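Local coordinates for protein putative methylase (Clostridium difficile, PDB 3LDU) that probably methylates guanine bases of ribosomal RNA and holds a bound GTP in its methyltransferase domain, at residues I270-R274 / E287-G291. Sequence-based numbering, arbitrary orientation.
Sequences IDIAR and EFNVG. With GTP (guanosine-5'-triphosphate), chain B.
A273 sets its CB over the ring of F288, 3.6 Å from the centroid and 7° off the ring normal, a CH-pi contact within a beta-alpha-beta crossover in the Rossmann-like methyltransferase domain. Strand 260-264, helix 267-280 and strand 286-290 form the unit; the last is an outermost strand of its sheet, and helix segment 270-274 and strand segment 287-290 run nearly antiparallel, at 170°. F288 holds CG anti to its carbonyl carbon (chi1 -68°), which turns one ring face to A273 CB, while its CB meets I270 CG2 at 3.9 Å. I270 also reaches along the strand: CD1 comes within 3.4 Å of N289 O, and CG1 packs against V290 CG2.

The polar link is made by R274, whose chain, extended from CG to NE, passes F288 in the opposite direction. Its NH2 donates to F288 O at 2.8 Å, the oxygen slightly tilted from the guanidinium plane, and NE adds a weak second bond to the same oxygen. A water accepts from F288 N at 2.8 Å and, weakly, from R274 NE, so R274 grips the carbonyl of F288 directly and reaches its amide only through the water.

Farther out, backbone hydrogen bonds join N289 to G262 and D264 of the parallel neighbouring strand 260-264, and D264 likewise pairs with G291 at the GTP site. On the strand itself, N289 ND2 donates to E287 OE2 at 2.9 Å, using that oxygen's anti lone pair.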
ATOM      1  N   ILE A 270     -22.058   6.801  -3.056  1.00 22.06           N
ATOM      2  CA  ILE A 270     -21.886   7.258  -4.433  1.00 25.41           C
ATOM      3  C   ILE A 270     -21.484   8.739  -4.476  1.00 26.32           C
ATOM      4  O   ILE A 270     -20.598   9.134  -5.244  1.00 24.49           O
ATOM      5  CB  ILE A 270     -23.159   7.021  -5.273  1.00 21.96           C
ATOM      6  CG1 ILE A 270     -23.445   5.521  -5.386  1.00 23.76           C
ATOM      7  CG2 ILE A 270     -23.032   7.666  -6.654  1.00 23.81           C
ATOM      8  CD1 ILE A 270     -22.282   4.728  -5.925  1.00 20.39           C
ATOM      9  N   ASP A 271     -22.123   9.557  -3.645  1.00 22.01           N
ATOM     10  CA  ASP A 271     -21.775  10.976  -3.589  1.00 23.70           C
ATOM     11  C   ASP A 271     -20.306  11.134  -3.191  1.00 25.58           C
ATOM     12  O   ASP A 271     -19.589  11.969  -3.745  1.00 24.32           O
ATOM     13  CB  ASP A 271     -22.654  11.712  -2.574  1.00 27.36           C
ATOM     14  CG  ASP A 271     -24.084  11.894  -3.051  1.00 37.62           C
ATOM     15  OD1 ASP A 271     -24.321  11.870  -4.277  1.00 33.42           O
ATOM     16  OD2 ASP A 271     -24.972  12.073  -2.193  1.00 35.87           O
ATOM     17  N   ILE A 272     -19.880  10.334  -2.216  1.00 23.00           N
ATOM     18  CA  ILE A 272     -18.522  10.403  -1.695  1.00 27.41           C
ATOM     19  C   ILE A 272     -17.552   9.922  -2.761  1.00 22.55           C
ATOM     20  O   ILE A 272     -16.489  10.518  -2.961  1.00 23.85           O
ATOM     21  CB  ILE A 272     -18.367   9.556  -0.405  1.00 29.33           C
ATOM     22  CG1 ILE A 272     -19.131  10.214   0.754  1.00 31.72           C
ATOM     23  CG2 ILE A 272     -16.889   9.371  -0.042  1.00 28.40           C
ATOM     24  CD1 ILE A 272     -19.190   9.373   2.027  1.00 30.21           C
ATOM     25  N   ALA A 273     -17.922   8.836  -3.432  1.00 20.63           N
ATOM     26  CA  ALA A 273     -17.079   8.259  -4.469  1.00 19.91           C
ATOM     27  C   ALA A 273     -16.825   9.280  -5.575  1.00 19.92           C
ATOM     28  O   ALA A 273     -15.689   9.428  -6.035  1.00 19.71           O
ATOM     29  CB  ALA A 273     -17.728   6.984  -5.053  1.00 19.34           C
ATOM     30  N   ARG A 274     -17.878   9.967  -6.015  1.00 19.87           N
ATOM     31  CA  ARG A 274     -17.730  11.022  -7.022  1.00 20.89           C
ATOM     32  C   ARG A 274     -16.784  12.129  -6.552  1.00 23.72           C
ATOM     33  O   ARG A 274     -15.910  12.567  -7.300  1.00 25.79           O
ATOM     34  CB  ARG A 274     -19.086  11.605  -7.401  1.00 22.54           C
ATOM     35  CG  ARG A 274     -19.967  10.586  -8.117  1.00 19.27           C
ATOM     36  CD  ARG A 274     -21.317  11.191  -8.447  1.00 23.85           C
ATOM     37  NE  ARG A 274     -22.084  10.343  -9.355  1.00 25.66           N
ATOM     38  CZ  ARG A 274     -23.341  10.592  -9.712  1.00 27.82           C
ATOM     39  NH1 ARG A 274     -23.956  11.658  -9.222  1.00 26.87           N
ATOM     40  NH2 ARG A 274     -23.986   9.775 -10.551  1.00 24.53           N
ATOM     41  N   GLU A 287     -17.620   6.370 -13.882  1.00 21.67           N
ATOM     42  CA  GLU A 287     -19.002   6.777 -13.690  1.00 25.32           C
ATOM     43  C   GLU A 287     -19.595   5.968 -12.536  1.00 23.39           C
ATOM     44  O   GLU A 287     -19.611   4.738 -12.578  1.00 24.06           O
ATOM     45  CB  GLU A 287     -19.801   6.579 -14.978  1.00 30.61           C
ATOM     46  CG  GLU A 287     -21.276   6.860 -14.825  1.00 39.55           C
ATOM     47  CD  GLU A 287     -22.040   6.665 -16.124  1.00 42.98           C
ATOM     48  OE1 GLU A 287     -21.579   7.182 -17.165  1.00 45.71           O
ATOM     49  OE2 GLU A 287     -23.101   6.003 -16.094  1.00 40.41           O
ATOM     50  N   PHE A 288     -20.054   6.673 -11.506  1.00 23.21           N
ATOM     51  CA  PHE A 288     -20.612   6.064 -10.303  1.00 24.98           C
ATOM     52  C   PHE A 288     -22.112   6.321 -10.306  1.00 25.07           C
ATOM     53  O   PHE A 288     -22.544   7.428 -10.635  1.00 26.05           O
ATOM     54  CB  PHE A 288     -20.050   6.734  -9.047  1.00 22.69           C
ATOM     55  CG  PHE A 288     -18.580   6.483  -8.793  1.00 20.11           C
ATOM     56  CD1 PHE A 288     -18.140   5.259  -8.299  1.00 19.38           C
ATOM     57  CD2 PHE A 288     -17.657   7.491  -8.980  1.00 27.30           C
ATOM     58  CE1 PHE A 288     -16.780   5.037  -8.027  1.00 22.79           C
ATOM     59  CE2 PHE A 288     -16.310   7.281  -8.709  1.00 26.06           C
ATOM     60  CZ  PHE A 288     -15.876   6.050  -8.238  1.00 25.11           C
ATOM     61  N   ASN A 289     -22.891   5.307  -9.942  1.00 23.06           N
ATOM     62  CA  ASN A 289     -24.354   5.408  -9.894  1.00 27.30           C
ATOM     63  C   ASN A 289     -24.926   4.561  -8.764  1.00 27.62           C
ATOM     64  O   ASN A 289     -24.348   3.543  -8.384  1.00 22.55           O
ATOM     65  CB  ASN A 289     -24.979   4.914 -11.204  1.00 32.48           C
ATOM     66  CG  ASN A 289     -24.789   5.884 -12.351  1.00 34.28           C
ATOM     67  OD1 ASN A 289     -25.271   7.018 -12.311  1.00 34.27           O
ATOM     68  ND2 ASN A 289     -24.088   5.436 -13.390  1.00 38.13           N
ATOM     69  N   VAL A 290     -26.070   4.972  -8.233  1.00 25.94           N
ATOM     70  CA  VAL A 290     -26.830   4.072  -7.373  1.00 25.15           C
ATOM     71  C   VAL A 290     -27.304   2.902  -8.228  1.00 28.43           C
ATOM     72  O   VAL A 290     -27.809   3.090  -9.330  1.00 27.47           O
ATOM     73  CB  VAL A 290     -28.027   4.792  -6.719  1.00 27.14           C
ATOM     74  CG1 VAL A 290     -28.902   3.806  -5.955  1.00 23.36           C
ATOM     75  CG2 VAL A 290     -27.521   5.884  -5.789  1.00 31.33           C
ATOM     76  N   GLY A 291     -27.091   1.686  -7.732  1.00 23.74           N
ATOM     77  CA  GLY A 291     -27.507   0.485  -8.432  1.00 27.38           C
ATOM     78  C   GLY A 291     -27.383  -0.726  -7.526  1.00 28.80           C
ATOM     79  O   GLY A 291     -26.669  -0.691  -6.523  1.00 25.96           O
TER
HETATM   80  PG  GTP B 383     -14.479   0.792  -0.743  0.70 67.03           P
HETATM   81  O1G GTP B 383     -14.582   0.656  -2.247  0.70 70.63           O
HETATM   82  O2G GTP B 383     -13.023   0.851  -0.370  0.70 65.55           O
HETATM   83  O3G GTP B 383     -15.122   2.072  -0.265  0.70 62.43           O
HETATM   84  O3B GTP B 383     -15.195  -0.496  -0.069  0.70 73.72           O
HETATM   85  PB  GTP B 383     -16.613  -0.328   0.688  0.70 99.85           P
HETATM   86  O1B GTP B 383     -16.336  -0.238   2.169  0.70 98.87           O
HETATM   87  O2B GTP B 383     -17.327   0.918   0.239  0.70102.45           O
HETATM   88  O3A GTP B 383     -17.533  -1.630   0.424  0.70 44.75           O
HETATM   89  PA  GTP B 383     -18.282  -2.241   1.725  0.70 39.98           P
HETATM   90  O1A GTP B 383     -18.907  -1.097   2.495  0.70 59.58           O
HETATM   91  O2A GTP B 383     -17.306  -2.983   2.607  0.70 55.74           O
HETATM   92  O5' GTP B 383     -19.474  -3.190   1.223  0.90 50.49           O
HETATM   93  C5' GTP B 383     -19.718  -3.196  -0.148  0.90 48.50           C
HETATM   94  C4' GTP B 383     -20.740  -2.107  -0.452  0.90 43.60           C
HETATM   95  O4' GTP B 383     -21.801  -2.762  -1.090  0.90 43.80           O
HETATM   96  C3' GTP B 383     -21.361  -1.372   0.739  0.90 34.80           C
HETATM   97  O3' GTP B 383     -21.099   0.005   0.576  0.90 32.86           O
HETATM   98  C2' GTP B 383     -22.866  -1.612   0.649  0.90 35.36           C
HETATM   99  O2' GTP B 383     -23.623  -0.420   0.728  0.90 33.59           O
HETATM  100  C1' GTP B 383     -23.012  -2.133  -0.759  0.90 36.80           C
HETATM  101  N9  GTP B 383     -24.070  -3.127  -0.978  0.90 29.38           N
HETATM  102  C8  GTP B 383     -24.647  -4.040  -0.136  0.90 30.85           C
HETATM  103  N7  GTP B 383     -25.567  -4.734  -0.859  0.90 34.27           N
HETATM  104  C5  GTP B 383     -25.576  -4.261  -2.133  0.90 33.33           C
HETATM  105  C6  GTP B 383     -26.305  -4.597  -3.268  0.90 38.65           C
HETATM  106  O6  GTP B 383     -27.160  -5.496  -3.243  0.90 36.72           O
HETATM  107  N1  GTP B 383     -26.053  -3.902  -4.433  0.90 34.03           N
HETATM  108  C2  GTP B 383     -25.103  -2.898  -4.479  0.90 32.61           C
HETATM  109  N2  GTP B 383     -24.890  -2.273  -5.625  0.90 30.66           N
HETATM  110  N3  GTP B 383     -24.374  -2.546  -3.345  0.90 25.23           N
HETATM  111  C4  GTP B 383     -24.627  -3.243  -2.208  0.90 33.81           C
HETATM  112  O   HOH W   1     -19.808   9.468 -11.683  1.00 28.92           O